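Side-chain contacts in HOBA (PDB 2UVP), which is required for the initiation of DNA replication in Helicobacter pylori, where it increases the binding of DnaA to the oriC region: residues Trp142-Leu147 against Leu152-His157; Asn74-Asp79 against Arg83-Val88; Ser94-Lys99 against Glu110-Asn115. One frame throughout, in Å; residues are numbered along the deposited sequence.

Interaction 1. Residues Trp142-Leu147 against Leu152-His157; sequences WLFEEL and LLLKEH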
loop_
_atom_site.group_PDB
_atom_site.type_symbol
_atom_site.label_atom_id
_atom_site.label_comp_id
_atom_site.label_asym_id
_atom_site.label_seq_id
_atom_site.Cartn_x
_atom_site.Cartn_y
_atom_site.Cartn_z
ATOM N N TRP A 142 16.917 -7.825 15.087
ATOM C CA TRP A 142 17.829 -8.439 14.151
ATOM C C TRP A 142 18.580 -7.302 13.528
ATOM O O TRP A 142 18.079 -6.639 12.613
ATOM C CB TRP A 142 17.041 -9.200 13.085
ATOM C CG TRP A 142 16.198 -10.338 13.559
ATOM C CD1 TRP A 142 15.729 -10.590 14.827
ATOM C CD2 TRP A 142 15.666 -11.365 12.722
ATOM N NE1 TRP A 142 14.955 -11.740 14.817
ATOM C CE2 TRP A 142 14.914 -12.234 13.537
ATOM C CE3 TRP A 142 15.793 -11.656 11.349
ATOM C CZ2 TRP A 142 14.267 -13.382 13.025
ATOM C CZ3 TRP A 142 15.140 -12.794 10.837
ATOM C CH2 TRP A 142 14.393 -13.640 11.676
ATOM N N LEU A 143 19.781 -7.040 14.048
ATOM C CA LEU A 143 20.480 -5.793 13.741
ATOM C C LEU A 143 21.847 -6.031 13.151
ATOM O O LEU A 143 22.388 -7.138 13.269
ATOM C CB LEU A 143 20.650 -4.943 15.024
ATOM C CG LEU A 143 19.370 -4.641 15.816
ATOM C CD1 LEU A 143 19.719 -3.969 17.160
ATOM C CD2 LEU A 143 18.412 -3.789 14.996
ATOM N N PHE A 144 22.391 -4.990 12.525
ATOM C CA PHE A 144 23.762 -5.031 12.018
ATOM C C PHE A 144 24.811 -4.629 13.071
ATOM O O PHE A 144 26.022 -4.808 12.862
ATOM C CB PHE A 144 23.861 -4.170 10.774
ATOM C CG PHE A 144 22.935 -4.608 9.672
ATOM C CD1 PHE A 144 22.911 -5.933 9.257
ATOM C CD2 PHE A 144 22.119 -3.691 9.033
ATOM C CE1 PHE A 144 22.056 -6.344 8.224
ATOM C CE2 PHE A 144 21.270 -4.078 7.994
ATOM C CZ PHE A 144 21.244 -5.418 7.593
ATOM N N GLU A 145 24.343 -4.074 14.185
ATOM C CA GLU A 145 25.186 -3.877 15.376
ATOM C C GLU A 145 24.324 -3.842 16.620
ATOM O O GLU A 145 23.169 -3.417 16.561
ATOM C CB GLU A 145 26.032 -2.611 15.276
ATOM C CG GLU A 145 25.282 -1.346 14.910
ATOM C CD GLU A 145 26.237 -0.168 14.675
ATOM O OE1 GLU A 145 26.963 0.205 15.631
ATOM O OE2 GLU A 145 26.259 0.372 13.537
ATOM N N GLU A 146 24.877 -4.315 17.737
ATOM C CA GLU A 146 24.110 -4.406 18.967
ATOM C C GLU A 146 23.683 -3.007 19.401
ATOM O O GLU A 146 24.462 -2.062 19.343
ATOM C CB GLU A 146 24.899 -5.099 20.083
ATOM C CG GLU A 146 24.001 -5.460 21.273
ATOM C CD GLU A 146 24.728 -6.155 22.410
ATOM O OE1 GLU A 146 25.365 -7.202 22.183
ATOM O OE2 GLU A 146 24.640 -5.660 23.555
ATOM N N LEU A 147 22.432 -2.881 19.816
ATOM C CA LEU A 147 21.914 -1.593 20.232
ATOM C C LEU A 147 21.949 -1.470 21.744
ATOM O O LEU A 147 22.355 -0.448 22.282
ATOM C CB LEU A 147 20.477 -1.418 19.707
ATOM C CG LEU A 147 19.635 -0.240 20.202
ATOM C CD1 LEU A 147 20.098 1.067 19.559
ATOM C CD2 LEU A 147 18.163 -0.489 19.926
ATOM N N LEU A 152 20.011 -10.357 17.769
ATOM C CA LEU A 152 20.471 -11.294 16.759
ATOM C C LEU A 152 21.287 -10.462 15.788
ATOM O O LEU A 152 20.796 -9.489 15.207
ATOM C CB LEU A 152 19.257 -11.970 16.109
ATOM C CG LEU A 152 19.237 -12.978 14.952
ATOM C CD1 LEU A 152 20.480 -13.824 14.752
ATOM C CD2 LEU A 152 17.988 -13.858 15.158
ATOM N N LEU A 153 22.557 -10.825 15.633
ATOM C CA LEU A 153 23.487 -10.034 14.847
ATOM C C LEU A 153 23.606 -10.548 13.421
ATOM O O LEU A 153 23.777 -11.758 13.214
ATOM C CB LEU A 153 24.861 -10.058 15.503
ATOM C CG LEU A 153 25.078 -9.001 16.579
ATOM C CD1 LEU A 153 26.418 -9.287 17.303
ATOM C CD2 LEU A 153 25.040 -7.610 15.964
ATOM N N LEU A 154 23.493 -9.624 12.462
ATOM C CA LEU A 154 23.622 -9.922 11.027
ATOM C C LEU A 154 24.763 -9.082 10.464
ATOM O O LEU A 154 25.095 -8.045 11.021
ATOM C CB LEU A 154 22.339 -9.546 10.266
ATOM C CG LEU A 154 20.942 -9.993 10.729
ATOM C CD1 LEU A 154 19.874 -9.091 10.085
ATOM C CD2 LEU A 154 20.656 -11.435 10.401
ATOM N N LYS A 155 25.334 -9.516 9.349
ATOM C CA LYS A 155 26.372 -8.745 8.663
ATOM C C LYS A 155 25.769 -7.981 7.476
ATOM O O LYS A 155 25.237 -8.576 6.540
ATOM C CB LYS A 155 27.522 -9.678 8.249
ATOM C CG LYS A 155 28.222 -10.293 9.460
ATOM C CD LYS A 155 29.198 -11.417 9.121
ATOM C CE LYS A 155 28.472 -12.757 9.021
ATOM N NZ LYS A 155 29.330 -13.895 9.451
ATOM N N GLU A 156 25.844 -6.655 7.526
ATOM C CA GLU A 156 25.178 -5.804 6.536
ATOM C C GLU A 156 25.524 -6.069 5.066
ATOM O O GLU A 156 24.635 -6.030 4.199
ATOM C CB GLU A 156 25.376 -4.305 6.865
ATOM C CG GLU A 156 24.573 -3.371 5.952
ATOM C CD GLU A 156 24.675 -1.893 6.333
ATOM O OE1 GLU A 156 24.019 -1.061 5.660
ATOM O OE2 GLU A 156 25.417 -1.570 7.281
ATOM N N HIS A 157 26.799 -6.313 4.778
ATOM C CA HIS A 157 27.232 -6.437 3.382
ATOM C C HIS A 157 27.555 -7.876 2.992
ATOM O O HIS A 157 28.218 -8.131 1.991
ATOM C CB HIS A 157 28.382 -5.472 3.085
ATOM C CG HIS A 157 28.029 -4.042 3.351
ATOM N ND1 HIS A 157 28.449 -3.371 4.479
ATOM C CD2 HIS A 157 27.260 -3.171 2.656
ATOM C CE1 HIS A 157 27.969 -2.139 4.459
ATOM N NE2 HIS A 157 27.244 -1.991 3.364
HETATM O O HOH W 1 27.138 -5.298 9.674
HETATM O O HOH W 2 27.383 -7.363 12.300
#
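Trp142 and Leu143 pair in parallel register with Leu152 and Leu153, and two backbone bonds join the strands: Leu143 N donates to Leu152 O at 2.9 Å, and Leu154 N donates to Leu143 O at 2.8 Å. On the face of the sheet that carries Trp142 and Leu152, the two side chains run alongside each other. Leu152 CG, anti to the backbone N (chi1 177°), brings its CD2 methyl over the indole, 3.8 Å from the centroid of the five-membered ring, in a CH-pi contact. Strands 139-143 and 152-153 form one end of a five-stranded parallel sheet with strand order 2-1-3-4-5, and helix 161-180 packs on this face, its Leu165 and Leu168 touching both Trp142 and Leu154. Beyond the last bridge the Phe144 ring takes over. Glu156 lays its CB over one ring face, 3.8 Å from the centroid, and its extended chain carries on past CD2 and CE2, the carboxylate plane only 6° from that of the ring. Leu154 CB meets the ring at CD1, 3.8 Å away. The separating backbones are bridged by water 2, which donates to both Phe144 O and Leu154 O. Leu153, on the other face, sends CD2 to the backbone that follows Phe144, 3.7 Å from N of Glu146, a residue that binds calcium in a crystal structure of the protein.

Interaction 2. Residues Asn74-Asp79 against Arg83-Val88; sequences NLNPKD and RPLLSV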
loop_
_atom_site.group_PDB
_atom_site.type_symbol
_atom_site.label_atom_id
_atom_site.label_comp_id
_atom_site.label_asym_id
_atom_site.label_seq_id
_atom_site.Cartn_x
_atom_site.Cartn_y
_atom_site.Cartn_z
ATOM N N ASN A 74 3.877 -15.039 5.921
ATOM C CA ASN A 74 4.157 -16.383 6.421
ATOM C C ASN A 74 3.521 -16.661 7.774
ATOM O O ASN A 74 3.044 -17.784 8.020
ATOM C CB ASN A 74 5.655 -16.712 6.469
ATOM C CG ASN A 74 6.225 -17.006 5.099
ATOM O OD1 ASN A 74 6.435 -16.103 4.284
ATOM N ND2 ASN A 74 6.465 -18.276 4.830
ATOM N N LEU A 75 3.521 -15.665 8.654
ATOM C CA LEU A 75 2.958 -15.862 9.987
ATOM C C LEU A 75 1.446 -16.010 9.932
ATOM O O LEU A 75 0.883 -16.831 10.663
ATOM C CB LEU A 75 3.367 -14.754 10.955
ATOM C CG LEU A 75 4.832 -14.873 11.421
ATOM C CD1 LEU A 75 5.222 -13.717 12.343
ATOM C CD2 LEU A 75 5.132 -16.207 12.088
ATOM N N ASN A 76 0.805 -15.226 9.067
ATOM C CA ASN A 76 -0.637 -15.348 8.857
ATOM C C ASN A 76 -0.952 -15.519 7.384
ATOM O O ASN A 76 -1.310 -14.554 6.715
ATOM C CB ASN A 76 -1.388 -14.146 9.432
ATOM C CG ASN A 76 -1.441 -14.167 10.951
ATOM O OD1 ASN A 76 -1.820 -15.188 11.566
ATOM N ND2 ASN A 76 -1.050 -13.053 11.566
ATOM N N PRO A 77 -0.793 -16.748 6.873
ATOM C CA PRO A 77 -1.022 -16.985 5.448
ATOM C C PRO A 77 -2.503 -16.798 5.100
ATOM O O PRO A 77 -3.350 -16.785 6.005
ATOM C CB PRO A 77 -0.589 -18.441 5.267
ATOM C CG PRO A 77 -0.788 -19.060 6.608
ATOM C CD PRO A 77 -0.392 -17.979 7.575
ATOM N N LYS A 78 -2.801 -16.649 3.809
ATOM C CA LYS A 78 -4.184 -16.416 3.360
ATOM C C LYS A 78 -5.141 -17.497 3.844
ATOM O O LYS A 78 -6.253 -17.198 4.302
ATOM C CB LYS A 78 -4.267 -16.294 1.836
ATOM C CG LYS A 78 -4.304 -14.852 1.329
ATOM C CD LYS A 78 -5.323 -14.665 0.190
ATOM C CE LYS A 78 -5.269 -15.788 -0.858
ATOM N NZ LYS A 78 -6.105 -15.473 -2.068
ATOM N N ASP A 79 -4.695 -18.747 3.758
ATOM C CA ASP A 79 -5.433 -19.884 4.296
ATOM C C ASP A 79 -4.745 -20.350 5.576
ATOM O O ASP A 79 -3.673 -20.970 5.526
ATOM C CB ASP A 79 -5.494 -21.011 3.254
ATOM C CG ASP A 79 -6.349 -22.203 3.693
ATOM O OD1 ASP A 79 -7.018 -22.152 4.757
ATOM O OD2 ASP A 79 -6.344 -23.215 2.948
ATOM N N ARG A 83 -4.098 -23.334 11.835
ATOM C CA ARG A 83 -3.232 -22.427 12.597
ATOM C C ARG A 83 -4.022 -21.375 13.379
ATOM O O ARG A 83 -5.132 -20.993 12.976
ATOM C CB ARG A 83 -2.282 -21.675 11.665
ATOM C CG ARG A 83 -1.388 -22.522 10.793
ATOM C CD ARG A 83 -0.843 -21.667 9.679
ATOM N NE ARG A 83 -0.022 -20.545 10.154
ATOM C CZ ARG A 83 1.314 -20.561 10.164
ATOM N NH1 ARG A 83 1.975 -21.643 9.769
ATOM N NH2 ARG A 83 1.994 -19.506 10.580
ATOM N N PRO A 84 -3.442 -20.876 14.481
ATOM C CA PRO A 84 -4.048 -19.731 15.156
ATOM C C PRO A 84 -3.872 -18.483 14.303
ATOM O O PRO A 84 -2.977 -18.439 13.451
ATOM C CB PRO A 84 -3.205 -19.579 16.419
ATOM C CG PRO A 84 -1.862 -20.166 16.048
ATOM C CD PRO A 84 -2.190 -21.315 15.144
ATOM N N LEU A 85 -4.716 -17.482 14.523
ATOM C CA LEU A 85 -4.471 -16.167 13.960
ATOM C C LEU A 85 -3.486 -15.446 14.871
ATOM O O LEU A 85 -3.830 -15.071 16.002
ATOM C CB LEU A 85 -5.772 -15.369 13.862
ATOM C CG LEU A 85 -5.679 -13.951 13.280
ATOM C CD1 LEU A 85 -5.188 -13.948 11.823
ATOM C CD2 LEU A 85 -7.044 -13.271 13.386
ATOM N N LEU A 86 -2.273 -15.209 14.392
ATOM C CA LEU A 86 -1.249 -14.659 15.297
ATOM C C LEU A 86 -1.301 -13.151 15.361
ATOM O O LEU A 86 -1.663 -12.503 14.389
ATOM C CB LEU A 86 0.152 -15.131 14.918
ATOM C CG LEU A 86 0.372 -16.634 14.970
ATOM C CD1 LEU A 86 1.646 -16.904 14.188
ATOM C CD2 LEU A 86 0.510 -17.090 16.429
ATOM N N SER A 87 -0.982 -12.602 16.536
ATOM C CA SER A 87 -1.087 -11.173 16.746
ATOM C C SER A 87 0.162 -10.453 16.188
ATOM O O SER A 87 1.131 -10.210 16.909
ATOM C CB SER A 87 -1.282 -10.879 18.233
ATOM O OG SER A 87 -1.400 -9.485 18.435
ATOM N N VAL A 88 0.118 -10.117 14.894
ATOM C CA VAL A 88 1.263 -9.575 14.168
ATOM C C VAL A 88 0.794 -8.315 13.455
ATOM O O VAL A 88 -0.265 -8.305 12.806
ATOM C CB VAL A 88 1.810 -10.588 13.122
ATOM C CG1 VAL A 88 3.099 -10.048 12.427
ATOM C CG2 VAL A 88 2.069 -11.963 13.745
HETATM O O HOH W 3 -1.092 -18.458 11.634
#
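Asn76 and Leu86 are joined by a pair of hydrogen bonds in which the asparagine amide reads the backbone of one residue, taking its N-H and giving to its carbonyl. From CB, the Asn76 side chain turns so that CG lies beside the backbone N (chi1 -73°), which carries the amide across to Leu86. CG stands 3.7 Å from Leu86 N. At one tip, OD1 accepts from Leu86 N at 2.9 Å, the donor lying in the carbonyl plane on a lone pair; the same oxygen has Leu85 CD1 beside it at 3.6 Å. At the other tip, ND2 donates to Leu86 O at 2.9 Å, with that oxygen in the amide plane, and also lies near Val88 CG2. Gripped at both ends, the amide has its rotation fixed.

Asn76 is the first residue to leave helical geometry after helix 65-75, so these bonds tie the helix end to the connection entering strand 88-90, an edge strand of the parallel sheet within the chain. The adjoining Leu85 O is hydrogen-bonded to a polar side chain of a neighbouring subunit.

Arg83 reaches the last turn of helix 65-75 as well. Its chain bends at chi3 (62°), and NH2 donates to Leu75 O at 2.9 Å from well above the carbonyl plane. Pro77 CG lies over one face of the guanidinium, and Pro77 CD comes 3.7 Å from Arg83 NE. Water 3 sits at the guanidinium edge, accepting from NE, with Leu75 O and Pro84 O close by. Deeper in, Leu75 sets CD1 against Val88 CG2 at 3.9 Å and CD2 against Leu86 CD1, crossing both side chains at about a right angle.

Interaction 3. Residues Ser94-Lys99 against Glu110-Asn115; sequences SSFYPK and EMTYQN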
loop_
_atom_site.group_PDB
_atom_site.type_symbol
_atom_site.label_atom_id
_atom_site.label_comp_id
_atom_site.label_asym_id
_atom_site.label_seq_id
_atom_site.Cartn_x
_atom_site.Cartn_y
_atom_site.Cartn_z
ATOM N N SER A 94 2.119 1.649 10.233
ATOM C CA SER A 94 1.149 2.181 11.193
ATOM C C SER A 94 1.325 3.679 11.408
ATOM O O SER A 94 2.389 4.239 11.159
ATOM C CB SER A 94 1.219 1.425 12.503
ATOM O OG SER A 94 2.217 1.957 13.323
ATOM N N SER A 95 0.260 4.329 11.872
ATOM C CA SER A 95 0.306 5.756 12.131
ATOM C C SER A 95 1.216 6.076 13.327
ATOM O O SER A 95 1.524 7.237 13.568
ATOM C CB SER A 95 -1.114 6.279 12.372
ATOM O OG SER A 95 -1.961 5.984 11.262
ATOM N N PHE A 96 1.654 5.053 14.059
ATOM C CA PHE A 96 2.483 5.267 15.260
ATOM C C PHE A 96 3.955 5.153 14.958
ATOM O O PHE A 96 4.784 5.382 15.837
ATOM C CB PHE A 96 2.128 4.287 16.377
ATOM C CG PHE A 96 0.658 4.091 16.546
ATOM C CD1 PHE A 96 -0.221 5.159 16.366
ATOM C CD2 PHE A 96 0.150 2.842 16.843
ATOM C CE1 PHE A 96 -1.616 4.966 16.503
ATOM C CE2 PHE A 96 -1.231 2.639 16.986
ATOM C CZ PHE A 96 -2.107 3.710 16.823
ATOM N N TYR A 97 4.290 4.765 13.731
ATOM C CA TYR A 97 5.692 4.687 13.373
ATOM C C TYR A 97 6.313 6.067 13.594
ATOM O O TYR A 97 5.765 7.064 13.126
ATOM C CB TYR A 97 5.869 4.251 11.930
ATOM C CG TYR A 97 7.306 3.960 11.602
ATOM C CD1 TYR A 97 7.828 2.672 11.741
ATOM C CD2 TYR A 97 8.154 4.980 11.159
ATOM C CE1 TYR A 97 9.170 2.404 11.418
ATOM C CE2 TYR A 97 9.490 4.725 10.854
ATOM C CZ TYR A 97 9.984 3.434 10.986
ATOM O OH TYR A 97 11.313 3.200 10.685
ATOM N N PRO A 98 7.435 6.123 14.335
ATOM C CA PRO A 98 8.016 7.412 14.704
ATOM C C PRO A 98 8.818 7.994 13.563
ATOM O O PRO A 98 9.932 7.539 13.280
ATOM C CB PRO A 98 8.935 7.054 15.867
ATOM C CG PRO A 98 9.379 5.645 15.547
ATOM C CD PRO A 98 8.205 4.989 14.887
ATOM N N LYS A 99 8.230 8.955 12.877
ATOM C CA LYS A 99 8.997 9.827 12.007
ATOM C C LYS A 99 9.583 10.940 12.869
ATOM O O LYS A 99 10.789 11.203 12.816
ATOM C CB LYS A 99 8.122 10.356 10.874
ATOM C CG LYS A 99 8.089 9.397 9.702
ATOM C CD LYS A 99 6.690 8.929 9.374
ATOM C CE LYS A 99 6.758 7.702 8.470
ATOM N NZ LYS A 99 5.457 6.971 8.369
ATOM N N GLU A 110 1.890 2.243 23.872
ATOM C CA GLU A 110 1.654 1.661 25.183
ATOM C C GLU A 110 0.169 1.698 25.563
ATOM O O GLU A 110 -0.331 0.749 26.162
ATOM C CB GLU A 110 2.523 2.348 26.253
ATOM C CG GLU A 110 4.026 2.170 26.027
ATOM C CD GLU A 110 4.897 2.970 26.999
ATOM O OE1 GLU A 110 5.746 2.340 27.656
ATOM O OE2 GLU A 110 4.758 4.217 27.095
ATOM N N MET A 111 -0.545 2.756 25.164
ATOM C CA MET A 111 -1.974 2.881 25.491
ATOM C C MET A 111 -2.852 2.033 24.581
ATOM O O MET A 111 -3.919 1.569 24.985
ATOM C CB MET A 111 -2.426 4.343 25.413
ATOM N N THR A 112 -2.386 1.817 23.351
ATOM C CA THR A 112 -3.169 1.126 22.329
ATOM C C THR A 112 -3.130 -0.388 22.442
ATOM O O THR A 112 -4.173 -1.048 22.338
ATOM C CB THR A 112 -2.687 1.555 20.934
ATOM O OG1 THR A 112 -2.868 2.976 20.816
ATOM C CG2 THR A 112 -3.456 0.849 19.816
ATOM N N TYR A 113 -1.926 -0.925 22.665
ATOM C CA TYR A 113 -1.710 -2.368 22.675
ATOM C C TYR A 113 -1.574 -2.910 24.087
ATOM O O TYR A 113 -0.938 -2.281 24.935
ATOM C CB TYR A 113 -0.446 -2.723 21.862
ATOM C CG TYR A 113 -0.544 -2.262 20.421
ATOM C CD1 TYR A 113 -1.223 -3.041 19.475
ATOM C CD2 TYR A 113 0.021 -1.057 20.011
ATOM C CE1 TYR A 113 -1.345 -2.610 18.143
ATOM C CE2 TYR A 113 -0.092 -0.620 18.677
ATOM C CZ TYR A 113 -0.774 -1.408 17.757
ATOM O OH TYR A 113 -0.905 -0.981 16.438
ATOM N N GLN A 114 -2.168 -4.073 24.317
ATOM C CA GLN A 114 -2.121 -4.699 25.632
ATOM C C GLN A 114 -0.700 -5.122 26.007
ATOM O O GLN A 114 -0.280 -4.951 27.165
ATOM C CB GLN A 114 -3.052 -5.899 25.695
ATOM C CG GLN A 114 -4.540 -5.552 25.748
ATOM C CD GLN A 114 -5.379 -6.747 26.159
ATOM O OE1 GLN A 114 -6.492 -6.947 25.663
ATOM N NE2 GLN A 114 -4.842 -7.560 27.064
ATOM N N ASN A 115 0.041 -5.669 25.042
ATOM C CA ASN A 115 1.339 -6.284 25.360
ATOM C C ASN A 115 2.201 -6.376 24.095
ATOM O O ASN A 115 2.386 -7.465 23.569
ATOM C CB ASN A 115 1.087 -7.678 25.967
ATOM C CG ASN A 115 2.359 -8.383 26.440
ATOM O OD1 ASN A 115 3.398 -7.763 26.658
ATOM N ND2 ASN A 115 2.263 -9.692 26.606
#
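A type I beta turn from Ser94 to Tyr97, in the loop between strand 88-90 and helix 102-112, sends the Phe96 ring back against the C-terminal end of that same helix, where Thr112 and Tyr113 receive it. The turn is braced from within: Tyr97 N donates to Ser94 O at 3.2 Å, and Phe96 N donates to Ser94 OG, closing an ST turn. Ser94 OG is also hydrogen-bonded to Phe91 O, which links the turn to the chain just after strand 88-90.

With CG anti to the carbonyl carbon (chi1 -43°), the Phe96 ring points to the helix end and meets it largely through CD2 and CE2. CE2 approaches Tyr113 at the phenol end, 3.7 Å from OH and 3.8 Å from Tyr113 CE2. The hydroxyl oxygen lies at the Phe96 edge, near the plane of that ring, whereas Phe96 CE2 comes obliquely to the tyrosine ring. Thr112 comes from the opposite direction to Phe96, its CG2 methyl 4.0 Å from Phe96 CE2. That methyl also stands 3.8 Å above the plane of the neighbouring Tyr113 ring, offset toward its rim, and so touches both aromatic side chains. Thr112 OG1, 4.1 Å from Phe96 CZ, is hydrogen-bonded to Thr108 O one helical turn back and to a polar side chain of a neighbouring subunit. Thr108 and Ile109 of helix 102-112 also touch Phe96.

The Tyr113 ring meets an aromatic side chain of the neighbouring subunit, and the backbone of that subunit packs on Phe96. With no hydrogen bond between the loop and the helix end, their direct contact rests on van der Waals packing of buried side chains, while the backbones of Thr112 and Gln114, like the Thr112 hydroxyl, hydrogen-bond to a neighbouring subunit.

In the fold
Along the chain the contacts come in series: interaction 2 closes before interaction 3 opens, and interaction 3 before interaction 1. All belong to one alpha/beta fold built on a parallel sheet. Interaction 1 forms the edge ending in strand 152-153, whereas interaction 2 leads into strand 88-90 at the other edge, and their centres lie about 27 Å apart on opposite sides of the chain's centre. Interaction 3 joins the loop after strand 88-90 to the end of helix 102-112, its centre about 21 Å from that of interaction 2 and about 24 Å from that of interaction 1; none touches another. Of the three, interactions 2 and 3, near the strand 88-90 edge, are the ones that neighbouring subunits touch.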